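Local coordinates for protein lipocalin (Argas monolakensis, PDB 3BRN) that binds serotonin in the pocket of a lipocalin beta barrel and probably acts as a biogenic amine-binding protein, at residues 18-23 and 47-52; 28-33 and 147-152; 37-42 and 61-66. All coordinates share one frame; numbering follows the deposited sequence.

Contact 1 (18-23 and 47-52); sequences SVNGPG and QNTLSE. With SRO (serotonin), chain C.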
ATOM      1  N   SER A  18      -4.953   5.220   7.033  1.00 31.91           N
ATOM      2  CA  SER A  18      -4.015   4.768   6.025  1.00 31.15           C
ATOM      3  C   SER A  18      -4.710   4.577   4.660  1.00 29.93           C
ATOM      4  O   SER A  18      -4.204   5.000   3.619  1.00 34.70           O
ATOM      5  CB  SER A  18      -3.353   3.448   6.466  1.00 23.26           C
ATOM      6  OG  SER A  18      -2.574   2.926   5.402  1.00 36.87           O
ATOM      7  N   VAL A  19      -5.832   3.875   4.663  1.00 27.64           N
ATOM      8  CA  VAL A  19      -6.544   3.555   3.429  1.00 32.11           C
ATOM      9  C   VAL A  19      -7.138   4.810   2.765  1.00 35.90           C
ATOM     10  O   VAL A  19      -7.158   4.923   1.543  1.00 34.02           O
ATOM     11  CB  VAL A  19      -7.657   2.521   3.694  1.00 36.30           C
ATOM     12  CG1 VAL A  19      -8.549   2.334   2.460  1.00 30.30           C
ATOM     13  CG2 VAL A  19      -7.057   1.201   4.187  1.00 28.79           C
ATOM     14  N   ASN A  20      -7.593   5.775   3.534  1.00 39.66           N
ATOM     15  CA  ASN A  20      -7.987   7.043   2.963  1.00 37.34           C
ATOM     16  C   ASN A  20      -6.851   7.889   2.487  1.00 38.11           C
ATOM     17  O   ASN A  20      -6.982   8.590   1.545  1.00 41.76           O
ATOM     18  CB  ASN A  20      -8.761   7.851   3.972  1.00 39.81           C
ATOM     19  CG  ASN A  20     -10.097   7.311   4.242  1.00 35.10           C
ATOM     20  OD1 ASN A  20     -10.723   6.719   3.419  1.00 46.17           O
ATOM     21  ND2 ASN A  20     -10.560   7.557   5.417  1.00 27.63           N
ATOM     22  N   GLY A  21      -5.750   7.867   3.195  1.00 33.23           N
ATOM     23  CA  GLY A  21      -4.560   8.601   2.799  1.00 37.25           C
ATOM     24  C   GLY A  21      -4.818  10.090   2.663  1.00 45.62           C
ATOM     25  O   GLY A  21      -5.651  10.643   3.380  1.00 44.50           O
ATOM     26  N   PRO A  22      -4.236  10.712   1.627  1.00 46.61           N
ATOM     27  CA  PRO A  22      -4.340  12.157   1.460  1.00 49.46           C
ATOM     28  C   PRO A  22      -5.755  12.570   1.080  1.00 49.38           C
ATOM     29  O   PRO A  22      -6.063  13.763   1.041  1.00 55.99           O
ATOM     30  CB  PRO A  22      -3.389  12.432   0.297  1.00 48.97           C
ATOM     31  CG  PRO A  22      -3.494  11.202  -0.543  1.00 48.44           C
ATOM     32  CD  PRO A  22      -3.675  10.056   0.431  1.00 40.67           C
ATOM     33  N   GLY A  23      -6.598  11.592   0.767  1.00 49.95           N
ATOM     34  CA  GLY A  23      -7.972  11.864   0.354  1.00 49.69           C
ATOM     35  C   GLY A  23      -8.158  11.967  -1.152  1.00 52.15           C
ATOM     36  O   GLY A  23      -9.150  12.521  -1.630  1.00 48.37           O
ATOM     37  N   GLN A  47     -13.672   5.360  -3.113  1.00 46.12           N
ATOM     38  CA  GLN A  47     -14.336   6.529  -3.672  1.00 49.83           C
ATOM     39  C   GLN A  47     -14.990   7.400  -2.592  1.00 52.07           C
ATOM     40  O   GLN A  47     -15.137   8.620  -2.748  1.00 51.67           O
ATOM     41  CB  GLN A  47     -15.340   6.113  -4.743  1.00 49.26           C
ATOM     42  CG  GLN A  47     -15.610   7.201  -5.763  1.00 63.32           C
ATOM     43  CD  GLN A  47     -15.966   6.641  -7.124  1.00 73.96           C
ATOM     44  OE1 GLN A  47     -16.606   5.593  -7.228  1.00 79.26           O
ATOM     45  NE2 GLN A  47     -15.536   7.331  -8.177  1.00 62.50           N
ATOM     46  N   ASN A  48     -15.296   6.778  -1.462  1.00 53.08           N
ATOM     47  CA  ASN A  48     -15.891   7.487  -0.337  1.00 54.19           C
ATOM     48  C   ASN A  48     -15.087   7.297   0.949  1.00 53.63           C
ATOM     49  O   ASN A  48     -14.429   6.271   1.141  1.00 52.54           O
ATOM     50  CB  ASN A  48     -17.337   7.038  -0.141  1.00 53.07           C
ATOM     51  CG  ASN A  48     -17.513   5.552  -0.345  1.00 60.28           C
ATOM     52  OD1 ASN A  48     -16.648   4.885  -0.922  1.00 61.30           O
ATOM     53  ND2 ASN A  48     -18.643   5.023   0.109  1.00 64.55           N
ATOM     54  N   THR A  49     -15.090   8.323   1.794  1.00 49.35           N
ATOM     55  CA  THR A  49     -14.316   8.298   3.027  1.00 47.77           C
ATOM     56  C   THR A  49     -14.693   7.137   3.952  1.00 45.39           C
ATOM     57  O   THR A  49     -15.868   6.795   4.096  1.00 40.48           O
ATOM     58  CB  THR A  49     -14.385   9.643   3.764  1.00 46.33           C
ATOM     59  OG1 THR A  49     -13.790  10.657   2.943  1.00 47.85           O
ATOM     60  CG2 THR A  49     -13.631   9.573   5.081  1.00 48.49           C
ATOM     61  N   LEU A  50     -13.672   6.390   4.361  1.00 43.48           N
ATOM     62  CA  LEU A  50     -13.827   5.323   5.340  1.00 39.11           C
ATOM     63  C   LEU A  50     -13.705   5.895   6.741  1.00 41.25           C
ATOM     64  O   LEU A  50     -12.923   6.818   6.975  1.00 40.76           O
ATOM     65  CB  LEU A  50     -12.724   4.276   5.162  1.00 42.67           C
ATOM     66  CG  LEU A  50     -13.003   3.054   4.294  1.00 41.71           C
ATOM     67  CD1 LEU A  50     -11.737   2.170   4.241  1.00 44.98           C
ATOM     68  CD2 LEU A  50     -14.182   2.287   4.869  1.00 37.40           C
ATOM     69  N   SER A  51     -14.517   5.370   7.652  1.00 37.11           N
ATOM     70  CA  SER A  51     -14.374   5.637   9.071  1.00 41.09           C
ATOM     71  C   SER A  51     -14.158   4.273   9.704  1.00 38.00           C
ATOM     72  O   SER A  51     -14.223   3.270   9.018  1.00 32.44           O
ATOM     73  CB  SER A  51     -15.631   6.307   9.636  1.00 40.47           C
ATOM     74  OG  SER A  51     -16.785   5.552   9.319  1.00 40.91           O
ATOM     75  N   GLU A  52     -13.883   4.244  11.003  1.00 40.25           N
ATOM     76  CA  GLU A  52     -13.508   3.006  11.697  1.00 34.97           C
ATOM     77  C   GLU A  52     -14.548   1.894  11.576  1.00 37.34           C
ATOM     78  O   GLU A  52     -15.736   2.109  11.829  1.00 37.02           O
ATOM     79  CB  GLU A  52     -13.243   3.305  13.181  1.00 39.12           C
ATOM     80  CG  GLU A  52     -12.897   2.085  14.014  1.00 38.48           C
ATOM     81  CD  GLU A  52     -11.519   1.550  13.692  1.00 36.76           C
ATOM     82  OE1 GLU A  52     -10.801   2.224  12.928  1.00 49.92           O
ATOM     83  OE2 GLU A  52     -11.164   0.464  14.188  1.00 44.12           O
TER
HETATM   84  OH  SRO C 158      -7.438  -0.474   0.010  1.00 30.72           O
HETATM   85  CZ3 SRO C 158      -6.225  -1.035   0.329  1.00 20.96           C
HETATM   86  CH2 SRO C 158      -6.174  -2.421   0.460  1.00 22.30           C
HETATM   87  CZ2 SRO C 158      -4.951  -3.063   0.664  1.00 29.99           C
HETATM   88  CE2 SRO C 158      -3.830  -2.258   0.799  1.00 20.32           C
HETATM   89  NE1 SRO C 158      -2.519  -2.494   1.059  1.00 19.00           N
HETATM   90  CD1 SRO C 158      -1.844  -1.320   1.058  1.00 18.43           C
HETATM   91  CG  SRO C 158      -2.751  -0.285   0.824  1.00 20.61           C
HETATM   92  CD2 SRO C 158      -3.998  -0.888   0.683  1.00 25.20           C
HETATM   93  CE3 SRO C 158      -5.153  -0.313   0.458  1.00 28.32           C
HETATM   94  CB  SRO C 158      -2.426   1.188   0.785  1.00 25.24           C
HETATM   95  CA  SRO C 158      -3.087   1.914   1.973  1.00 24.56           C
HETATM   96  NZ  SRO C 158      -2.890   3.358   1.805  1.00 24.95           N
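The side-chain amide of N20 and the backbone of L50 grip each other through two hydrogen bonds, the shorter running 2.9 Å from N20 ND2 to L50 O. Its companion runs the other way, from L50 N to N20 OD1 at 3.1 Å; it is nearly straight (171° at the hydrogen) and uses a lone pair of OD1 in the carbonyl plane. L50 O lies almost in the plane of the amide as well, so the pair fixes the rotation of the N20 side chain. Asparagine suits this place because its short amide offers an acceptor and a donor side by side, matching the C=O and N-H of one residue in a loop that has no regular strand partner here. With CG beside its own backbone N (chi1 -71°), N20 reaches outward from the last turn of helix 15-20, and T49 CG2 packs 3.7 Å from ND2.

Beside this clasp, V19 CG1 meets L50 CD1 at 3.7 Å, and both side chains also rest on V77 of strand 67-78. V19 faces the ligand too: its CG1 lies 3.9 Å from the serotonin OH. One residue earlier, S18 O accepts a hydrogen bond from serotonin NZ at 2.8 Å, and D106 OD2 also hydrogen-bonds serotonin. Helix 15-20, pinned by loop 47-52, closes one end of the lipocalin barrel, and its S18 and V19 line the serotonin pocket.

Contact 2 (28-33 and 147-152); sequences YLRKTT and HTWQTY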
ATOM      1  N   TYR A  28       1.065   3.019  -5.163  1.00 29.43           N
ATOM      2  CA  TYR A  28       1.779   1.965  -5.856  1.00 32.86           C
ATOM      3  C   TYR A  28       2.443   1.097  -4.814  1.00 31.75           C
ATOM      4  O   TYR A  28       2.980   1.631  -3.848  1.00 30.38           O
ATOM      5  CB  TYR A  28       2.898   2.540  -6.712  1.00 28.44           C
ATOM      6  CG  TYR A  28       2.434   3.237  -7.959  1.00 43.12           C
ATOM      7  CD1 TYR A  28       2.292   4.613  -7.986  1.00 40.50           C
ATOM      8  CD2 TYR A  28       2.165   2.521  -9.122  1.00 36.95           C
ATOM      9  CE1 TYR A  28       1.974   5.268  -9.154  1.00 38.01           C
ATOM     10  CE2 TYR A  28       1.774   3.172 -10.283  1.00 48.45           C
ATOM     11  CZ  TYR A  28       1.685   4.541 -10.286  1.00 31.36           C
ATOM     12  OH  TYR A  28       1.359   5.217 -11.441  1.00 50.20           O
ATOM     13  N   LEU A  29       2.571  -0.197  -5.105  1.00 32.16           N
ATOM     14  CA  LEU A  29       3.392  -1.056  -4.252  1.00 33.74           C
ATOM     15  C   LEU A  29       4.817  -0.813  -4.730  1.00 29.68           C
ATOM     16  O   LEU A  29       5.132  -1.122  -5.869  1.00 32.83           O
ATOM     17  CB  LEU A  29       3.020  -2.529  -4.408  1.00 30.63           C
ATOM     18  CG  LEU A  29       3.946  -3.555  -3.714  1.00 29.66           C
ATOM     19  CD1 LEU A  29       3.978  -3.252  -2.226  1.00 24.32           C
ATOM     20  CD2 LEU A  29       3.344  -4.940  -3.922  1.00 32.29           C
ATOM     21  N   ARG A  30       5.583  -0.052  -3.939  1.00 28.66           N
ATOM     22  CA  ARG A  30       6.915   0.400  -4.326  1.00 31.40           C
ATOM     23  C   ARG A  30       7.993  -0.662  -4.108  1.00 35.45           C
ATOM     24  O   ARG A  30       8.867  -0.852  -4.958  1.00 35.15           O
ATOM     25  CB  ARG A  30       7.268   1.702  -3.590  1.00 28.26           C
ATOM     26  CG  ARG A  30       8.675   2.256  -3.854  1.00 30.34           C
ATOM     27  CD  ARG A  30       8.933   2.563  -5.343  1.00 28.30           C
ATOM     28  NE  ARG A  30      10.314   2.994  -5.562  1.00 33.59           N
ATOM     29  CZ  ARG A  30      11.366   2.178  -5.582  1.00 28.35           C
ATOM     30  NH1 ARG A  30      11.212   0.868  -5.435  1.00 37.30           N
ATOM     31  NH2 ARG A  30      12.578   2.669  -5.766  1.00 36.48           N
ATOM     32  N   LYS A  31       8.013  -1.259  -2.919  1.00 32.54           N
ATOM     33  CA  LYS A  31       8.981  -2.329  -2.622  1.00 32.27           C
ATOM     34  C   LYS A  31       8.270  -3.406  -1.829  1.00 33.52           C
ATOM     35  O   LYS A  31       7.453  -3.084  -0.979  1.00 29.57           O
ATOM     36  CB  LYS A  31      10.146  -1.801  -1.771  1.00 34.17           C
ATOM     37  CG  LYS A  31      10.905  -0.609  -2.353  1.00 37.03           C
ATOM     38  CD  LYS A  31      12.084  -0.235  -1.473  1.00 39.24           C
ATOM     39  CE  LYS A  31      12.817   0.994  -2.008  1.00 44.39           C
ATOM     40  NZ  LYS A  31      13.582   1.669  -0.930  1.00 45.83           N
ATOM     41  N   THR A  32       8.731  -4.653  -1.963  1.00 31.17           N
ATOM     42  CA  THR A  32       8.195  -5.757  -1.158  1.00 35.67           C
ATOM     43  C   THR A  32       9.277  -6.810  -0.913  1.00 33.93           C
ATOM     44  O   THR A  32      10.253  -6.890  -1.665  1.00 32.01           O
ATOM     45  CB  THR A  32       6.926  -6.392  -1.825  1.00 31.12           C
ATOM     46  OG1 THR A  32       6.454  -7.489  -1.035  1.00 34.29           O
ATOM     47  CG2 THR A  32       7.228  -6.898  -3.241  1.00 32.33           C
ATOM     48  N   THR A  33       9.164  -7.542   0.196  1.00 34.97           N
ATOM     49  CA  THR A  33      10.036  -8.693   0.430  1.00 30.51           C
ATOM     50  C   THR A  33       9.440  -9.966  -0.169  1.00 36.45           C
ATOM     51  O   THR A  33       9.997 -11.047  -0.006  1.00 34.70           O
ATOM     52  CB  THR A  33      10.326  -8.916   1.940  1.00 32.73           C
ATOM     53  OG1 THR A  33       9.089  -9.111   2.639  1.00 30.88           O
ATOM     54  CG2 THR A  33      11.071  -7.685   2.532  1.00 28.54           C
ATOM     55  N   HIS A 147      11.682  -4.524  -6.149  1.00 37.38           N
ATOM     56  CA  HIS A 147      11.238  -3.217  -6.510  1.00 39.52           C
ATOM     57  C   HIS A 147      10.139  -3.219  -7.549  1.00 41.07           C
ATOM     58  O   HIS A 147      10.404  -3.374  -8.700  1.00 44.19           O
ATOM     59  CB  HIS A 147      12.410  -2.389  -6.949  1.00 36.53           C
ATOM     60  CG  HIS A 147      13.476  -2.316  -5.929  1.00 38.21           C
ATOM     61  ND1 HIS A 147      13.629  -1.241  -5.101  1.00 35.58           N
ATOM     62  CD2 HIS A 147      14.402  -3.214  -5.558  1.00 37.53           C
ATOM     63  CE1 HIS A 147      14.625  -1.461  -4.282  1.00 46.17           C
ATOM     64  NE2 HIS A 147      15.107  -2.659  -4.532  1.00 57.55           N
ATOM     65  N   THR A 148       8.906  -3.042  -7.117  1.00 38.94           N
ATOM     66  CA  THR A 148       7.733  -3.394  -7.905  1.00 36.46           C
ATOM     67  C   THR A 148       7.284  -2.280  -8.835  1.00 36.41           C
ATOM     68  O   THR A 148       6.498  -2.517  -9.741  1.00 41.30           O
ATOM     69  CB  THR A 148       6.551  -3.763  -6.979  1.00 44.07           C
ATOM     70  OG1 THR A 148       6.817  -5.019  -6.351  1.00 50.19           O
ATOM     71  CG2 THR A 148       5.243  -3.860  -7.776  1.00 39.38           C
ATOM     72  N   TRP A 149       7.546  -1.049  -8.421  1.00 38.01           N
ATOM     73  CA  TRP A 149       7.257   0.126  -9.228  1.00 37.04           C
ATOM     74  C   TRP A 149       8.518   0.510  -9.959  1.00 36.95           C
ATOM     75  O   TRP A 149       9.618   0.349  -9.425  1.00 35.91           O
ATOM     76  CB  TRP A 149       6.835   1.300  -8.355  1.00 34.39           C
ATOM     77  CG  TRP A 149       6.719   2.585  -9.141  1.00 35.61           C
ATOM     78  CD1 TRP A 149       5.675   2.965  -9.940  1.00 34.49           C
ATOM     79  CD2 TRP A 149       7.710   3.620  -9.256  1.00 30.05           C
ATOM     80  NE1 TRP A 149       5.942   4.192 -10.513  1.00 33.03           N
ATOM     81  CE2 TRP A 149       7.177   4.617 -10.097  1.00 37.07           C
ATOM     82  CE3 TRP A 149       8.980   3.811  -8.705  1.00 39.05           C
ATOM     83  CZ2 TRP A 149       7.851   5.796 -10.366  1.00 36.79           C
ATOM     84  CZ3 TRP A 149       9.667   4.965  -9.014  1.00 39.97           C
ATOM     85  CH2 TRP A 149       9.115   5.927  -9.859  1.00 31.19           C
ATOM     86  N   GLN A 150       8.350   0.895 -11.220  1.00 36.05           N
ATOM     87  CA  GLN A 150       9.429   1.406 -12.044  1.00 33.70           C
ATOM     88  C   GLN A 150       8.940   2.663 -12.740  1.00 29.48           C
ATOM     89  O   GLN A 150       7.745   2.865 -12.902  1.00 27.56           O
ATOM     90  CB  GLN A 150       9.862   0.373 -13.091  1.00 40.30           C
ATOM     91  CG  GLN A 150      10.708  -0.744 -12.524  1.00 39.85           C
ATOM     92  CD  GLN A 150      11.841  -0.211 -11.671  1.00 55.47           C
ATOM     93  OE1 GLN A 150      12.681   0.628 -12.265  1.00 57.50           O
ATOM     94  NE2 GLN A 150      11.898  -0.464 -10.465  1.00 52.25           N
ATOM     95  N   THR A 151       9.866   3.554 -13.040  1.00 29.49           N
ATOM     96  CA  THR A 151       9.542   4.831 -13.654  1.00 37.27           C
ATOM     97  C   THR A 151       8.726   4.710 -14.948  1.00 38.45           C
ATOM     98  O   THR A 151       8.044   5.661 -15.351  1.00 38.49           O
ATOM     99  CB  THR A 151      10.831   5.633 -13.897  1.00 33.84           C
ATOM    100  OG1 THR A 151      10.501   6.941 -14.365  1.00 58.60           O
ATOM    101  CG2 THR A 151      11.706   4.939 -14.907  1.00 40.37           C
ATOM    102  N   TYR A 152       8.773   3.536 -15.581  1.00 39.76           N
ATOM    103  CA  TYR A 152       8.009   3.275 -16.806  1.00 39.37           C
ATOM    104  C   TYR A 152       6.554   2.913 -16.528  1.00 39.44           C
ATOM    105  O   TYR A 152       5.771   2.746 -17.464  1.00 38.93           O
ATOM    106  CB  TYR A 152       8.654   2.150 -17.629  1.00 41.69           C
ATOM    107  CG  TYR A 152       8.470   0.770 -17.020  1.00 51.27           C
ATOM    108  CD1 TYR A 152       9.497   0.157 -16.306  1.00 57.32           C
ATOM    109  CD2 TYR A 152       7.247   0.114 -17.097  1.00 50.88           C
ATOM    110  CE1 TYR A 152       9.321  -1.085 -15.719  1.00 56.43           C
ATOM    111  CE2 TYR A 152       7.049  -1.120 -16.481  1.00 54.67           C
ATOM    112  CZ  TYR A 152       8.090  -1.715 -15.797  1.00 60.23           C
ATOM    113  OH  TYR A 152       7.908  -2.955 -15.212  1.00 58.83           O
TER
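R30 and W149 come together where 147-152 turns away from strand 26-32 after its short pairing at 146-147, with CA atoms 4.9 Å apart and one hydrogen bond from T148 N to R30 O (3.1 Å). Strand 26-32 carries a classic beta bulge here, with R30 and K31 set against the single residue L117 of strand 115-120.

R30 starts away from the other segment, but a bend at chi2 (59°) brings its guanidinium back. NH1 then gives H147 ND1 a nearly straight bond of 3.2 Å, lying close to both the guanidinium and the imidazole planes; ND1 therefore acts as the acceptor. NE is held separately by Y129 OH, so arginine suits a place with acceptors in two directions. Its chain also packs against the indole, with R30 NE 3.5 Å from W149 CE3. K31 runs alongside H147 in the same direction, its CE 3.8 Å from H147 CE1, and carries its charge on to a salt bridge with D133.

W149 turns the edge of its five-membered ring to the face of Y28, CD1 lying over that face, in an edge-to-face pair with ring centroids 4.7 Å apart and planes at 55°. The Y28 hydroxyl is tied to P154 O. T148 is buried: its CB sits 3.2 Å from L29 O, its small side chain fits against the strand, and the hydroxyl is satisfied by T37 OG1. Short strand 146-147, following helix 131-140, pairs with bulged strand 26-32 as the C-terminal strand does in lipocalins.

Contact 3 (37-42 and 61-66); sequences TPECAY and GKLQNG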
ATOM      1  N   THR A  37       5.721 -10.496  -7.503  1.00 45.18           N
ATOM      2  CA  THR A  37       4.526  -9.655  -7.554  1.00 52.12           C
ATOM      3  C   THR A  37       4.406  -8.890  -8.888  1.00 52.21           C
ATOM      4  O   THR A  37       5.414  -8.530  -9.500  1.00 54.17           O
ATOM      5  CB  THR A  37       4.384  -8.733  -6.306  1.00 45.67           C
ATOM      6  OG1 THR A  37       5.442  -7.770  -6.277  1.00 50.61           O
ATOM      7  CG2 THR A  37       4.469  -9.569  -5.040  1.00 50.74           C
ATOM      8  N   PRO A  38       3.172  -8.721  -9.387  1.00 52.09           N
ATOM      9  CA  PRO A  38       2.972  -8.058 -10.680  1.00 51.63           C
ATOM     10  C   PRO A  38       3.576  -6.648 -10.701  1.00 51.95           C
ATOM     11  O   PRO A  38       3.483  -5.925  -9.713  1.00 50.66           O
ATOM     12  CB  PRO A  38       1.446  -7.984 -10.808  1.00 53.12           C
ATOM     13  CG  PRO A  38       0.909  -8.973  -9.820  1.00 55.24           C
ATOM     14  CD  PRO A  38       1.903  -9.032  -8.710  1.00 53.42           C
ATOM     15  N   GLU A  39       4.259  -6.300 -11.789  1.00 46.85           N
ATOM     16  CA  GLU A  39       4.816  -4.959 -11.972  1.00 44.80           C
ATOM     17  C   GLU A  39       3.702  -3.921 -11.874  1.00 40.88           C
ATOM     18  O   GLU A  39       2.575  -4.178 -12.294  1.00 37.29           O
ATOM     19  CB  GLU A  39       5.485  -4.856 -13.361  1.00 49.99           C
ATOM     20  CG  GLU A  39       4.638  -5.459 -14.485  1.00 46.83           C
ATOM     21  CD  GLU A  39       5.131  -5.145 -15.912  1.00 54.44           C
ATOM     22  OE1 GLU A  39       6.336  -4.850 -16.126  1.00 41.06           O
ATOM     23  OE2 GLU A  39       4.295  -5.250 -16.838  1.00 48.36           O
ATOM     24  N   CYS A  40       4.016  -2.776 -11.272  1.00 41.99           N
ATOM     25  CA  CYS A  40       3.103  -1.625 -11.204  1.00 40.59           C
ATOM     26  C   CYS A  40       1.800  -1.899 -10.467  1.00 40.23           C
ATOM     27  O   CYS A  40       0.772  -1.273 -10.761  1.00 36.39           O
ATOM     28  CB  CYS A  40       2.808  -1.061 -12.600  1.00 40.08           C
ATOM     29  SG  CYS A  40       4.255  -0.839 -13.670  1.00 50.66           S
ATOM     30  N   ALA A  41       1.853  -2.792  -9.480  1.00 34.85           N
ATOM     31  CA  ALA A  41       0.684  -3.121  -8.666  1.00 38.05           C
ATOM     32  C   ALA A  41       0.264  -1.884  -7.878  1.00 35.77           C
ATOM     33  O   ALA A  41       1.114  -1.119  -7.424  1.00 35.46           O
ATOM     34  CB  ALA A  41       1.005  -4.290  -7.721  1.00 39.19           C
ATOM     35  N   TYR A  42      -1.038  -1.618  -7.806  1.00 32.90           N
ATOM     36  CA  TYR A  42      -1.514  -0.414  -7.131  1.00 33.74           C
ATOM     37  C   TYR A  42      -2.931  -0.598  -6.595  1.00 31.20           C
ATOM     38  O   TYR A  42      -3.595  -1.578  -6.893  1.00 31.41           O
ATOM     39  CB  TYR A  42      -1.530   0.777  -8.101  1.00 35.24           C
ATOM     40  CG  TYR A  42      -2.699   0.718  -9.078  1.00 40.11           C
ATOM     41  CD1 TYR A  42      -2.603  -0.016 -10.263  1.00 38.35           C
ATOM     42  CD2 TYR A  42      -3.918   1.342  -8.785  1.00 29.59           C
ATOM     43  CE1 TYR A  42      -3.680  -0.125 -11.130  1.00 32.38           C
ATOM     44  CE2 TYR A  42      -5.016   1.236  -9.658  1.00 33.64           C
ATOM     45  CZ  TYR A  42      -4.890   0.466 -10.810  1.00 45.69           C
ATOM     46  OH  TYR A  42      -5.943   0.341 -11.699  1.00 44.88           O
ATOM     47  N   GLY A  61      -5.125  -2.855  -9.185  1.00 37.21           N
ATOM     48  CA  GLY A  61      -4.694  -3.263 -10.503  1.00 35.57           C
ATOM     49  C   GLY A  61      -3.207  -3.406 -10.647  1.00 37.14           C
ATOM     50  O   GLY A  61      -2.471  -3.540  -9.671  1.00 37.94           O
ATOM     51  N   LYS A  62      -2.775  -3.375 -11.894  1.00 38.23           N
ATOM     52  CA  LYS A  62      -1.401  -3.643 -12.231  1.00 38.41           C
ATOM     53  C   LYS A  62      -1.275  -3.397 -13.730  1.00 40.83           C
ATOM     54  O   LYS A  62      -2.285  -3.222 -14.424  1.00 38.22           O
ATOM     55  CB  LYS A  62      -1.090  -5.101 -11.911  1.00 39.37           C
ATOM     56  CG  LYS A  62      -1.839  -6.087 -12.797  1.00 50.77           C
ATOM     57  CD  LYS A  62      -1.329  -7.496 -12.579  1.00 67.11           C
ATOM     58  CE  LYS A  62      -2.396  -8.527 -12.891  1.00 74.65           C
ATOM     59  NZ  LYS A  62      -1.965  -9.884 -12.448  1.00 79.00           N
ATOM     60  N   LEU A  63      -0.039  -3.328 -14.211  1.00 41.85           N
ATOM     61  CA  LEU A  63       0.222  -3.097 -15.624  1.00 40.84           C
ATOM     62  C   LEU A  63      -0.011  -4.362 -16.434  1.00 46.99           C
ATOM     63  O   LEU A  63       0.417  -5.454 -16.050  1.00 38.07           O
ATOM     64  CB  LEU A  63       1.649  -2.599 -15.835  1.00 37.73           C
ATOM     65  CG  LEU A  63       2.054  -2.333 -17.285  1.00 37.12           C
ATOM     66  CD1 LEU A  63       1.115  -1.296 -17.887  1.00 39.89           C
ATOM     67  CD2 LEU A  63       3.499  -1.872 -17.344  1.00 34.72           C
ATOM     68  N   GLN A  64      -0.679  -4.205 -17.573  1.00 53.06           N
ATOM     69  CA  GLN A  64      -0.973  -5.340 -18.420  1.00 54.50           C
ATOM     70  C   GLN A  64      -1.132  -4.743 -19.807  1.00 51.46           C
ATOM     71  O   GLN A  64      -1.979  -3.880 -20.027  1.00 51.18           O
ATOM     72  CB  GLN A  64      -2.157  -6.133 -17.871  1.00 55.21           C
ATOM     73  CG  GLN A  64      -2.050  -7.638 -18.116  1.00 63.77           C
ATOM     74  CD  GLN A  64      -3.296  -8.393 -17.684  1.00 64.14           C
ATOM     75  OE1 GLN A  64      -3.294  -9.096 -16.669  1.00 61.00           O
ATOM     76  NE2 GLN A  64      -4.383  -8.213 -18.427  1.00 61.96           N
ATOM     77  N   ASN A  65      -0.267  -5.181 -20.718  1.00 46.31           N
ATOM     78  CA  ASN A  65      -0.360  -4.796 -22.114  1.00 46.54           C
ATOM     79  C   ASN A  65      -0.368  -3.296 -22.347  1.00 44.03           C
ATOM     80  O   ASN A  65      -1.125  -2.783 -23.181  1.00 47.36           O
ATOM     81  CB  ASN A  65      -1.617  -5.447 -22.691  1.00 49.50           C
ATOM     82  CG  ASN A  65      -1.530  -6.961 -22.702  1.00 53.88           C
ATOM     83  OD1 ASN A  65      -0.536  -7.531 -23.162  1.00 56.53           O
ATOM     84  ND2 ASN A  65      -2.559  -7.624 -22.175  1.00 51.43           N
ATOM     85  N   GLY A  66       0.472  -2.595 -21.593  1.00 39.57           N
ATOM     86  CA  GLY A  66       0.625  -1.156 -21.747  1.00 43.85           C
ATOM     87  C   GLY A  66      -0.409  -0.353 -20.981  1.00 46.60           C
ATOM     88  O   GLY A  66      -0.285   0.869 -20.864  1.00 48.50           O
TER
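G61 opens 61-66 in an antiparallel, hydrogen-bonded pair with Y42: G61 N donates to Y42 O and Y42 N to G61 O, each at 3.0 Å. The Y42 ring folds back over the glycine, bringing CE1 within 3.4 Å of G61 CA. Its CG stands between the backbone N and the carbonyl carbon (chi1 76°), which turns the ring across the pair; with no side chain, G61 leaves room for it. The ring's hydroxyl reaches I69 O.

K62 presents its CA to C40 O in a CA-H...O contact of 3.5 Å, while its extended methylenes cover the proline, K62 CD 3.3 Å from P38 CB.

L63 ends the pairing with a weak bond from its N to E39 O (3.4 Å). Its CB packs on C40 CB at 3.8 Å, and CD2 comes 3.5 Å from OE2 of E39, whose other carboxylate oxygen, OE1, is hydrogen-bonded to Y152 OH. Leucine supplies the apolar surface beside the C40-C153 disulfide.

The type II turn P38-A41 leads into strand 42-44, which lies between strands 26-32 and 55-64; M68 of strand 67-78 touches C40 and Y42, and L63 also meets Y152 and P154.

How the contacts relate
All three contacts are partly buried: contact 1 joins buried and exposed residues, half of those touching in contact 2 are buried, and none of those in contact 3 is exposed. Contact 1 lies about 22 and 23 Å, centre to centre, from contacts 2 and 3 and is the one with residues in the serotonin pocket. Contacts 2 and 3 are neighbours, their centres about 10 Å apart, and share the sheet: L29 N bonds A41 O, just before strand 42-44. Their chemistry differs accordingly. A side-chain amide clasping loop backbone dominates contact 1, aromatic and arginine-histidine pairing contact 2, and strand pairing beside a disulfide contact 3, where C40 ties the sheet to the C-terminal segment.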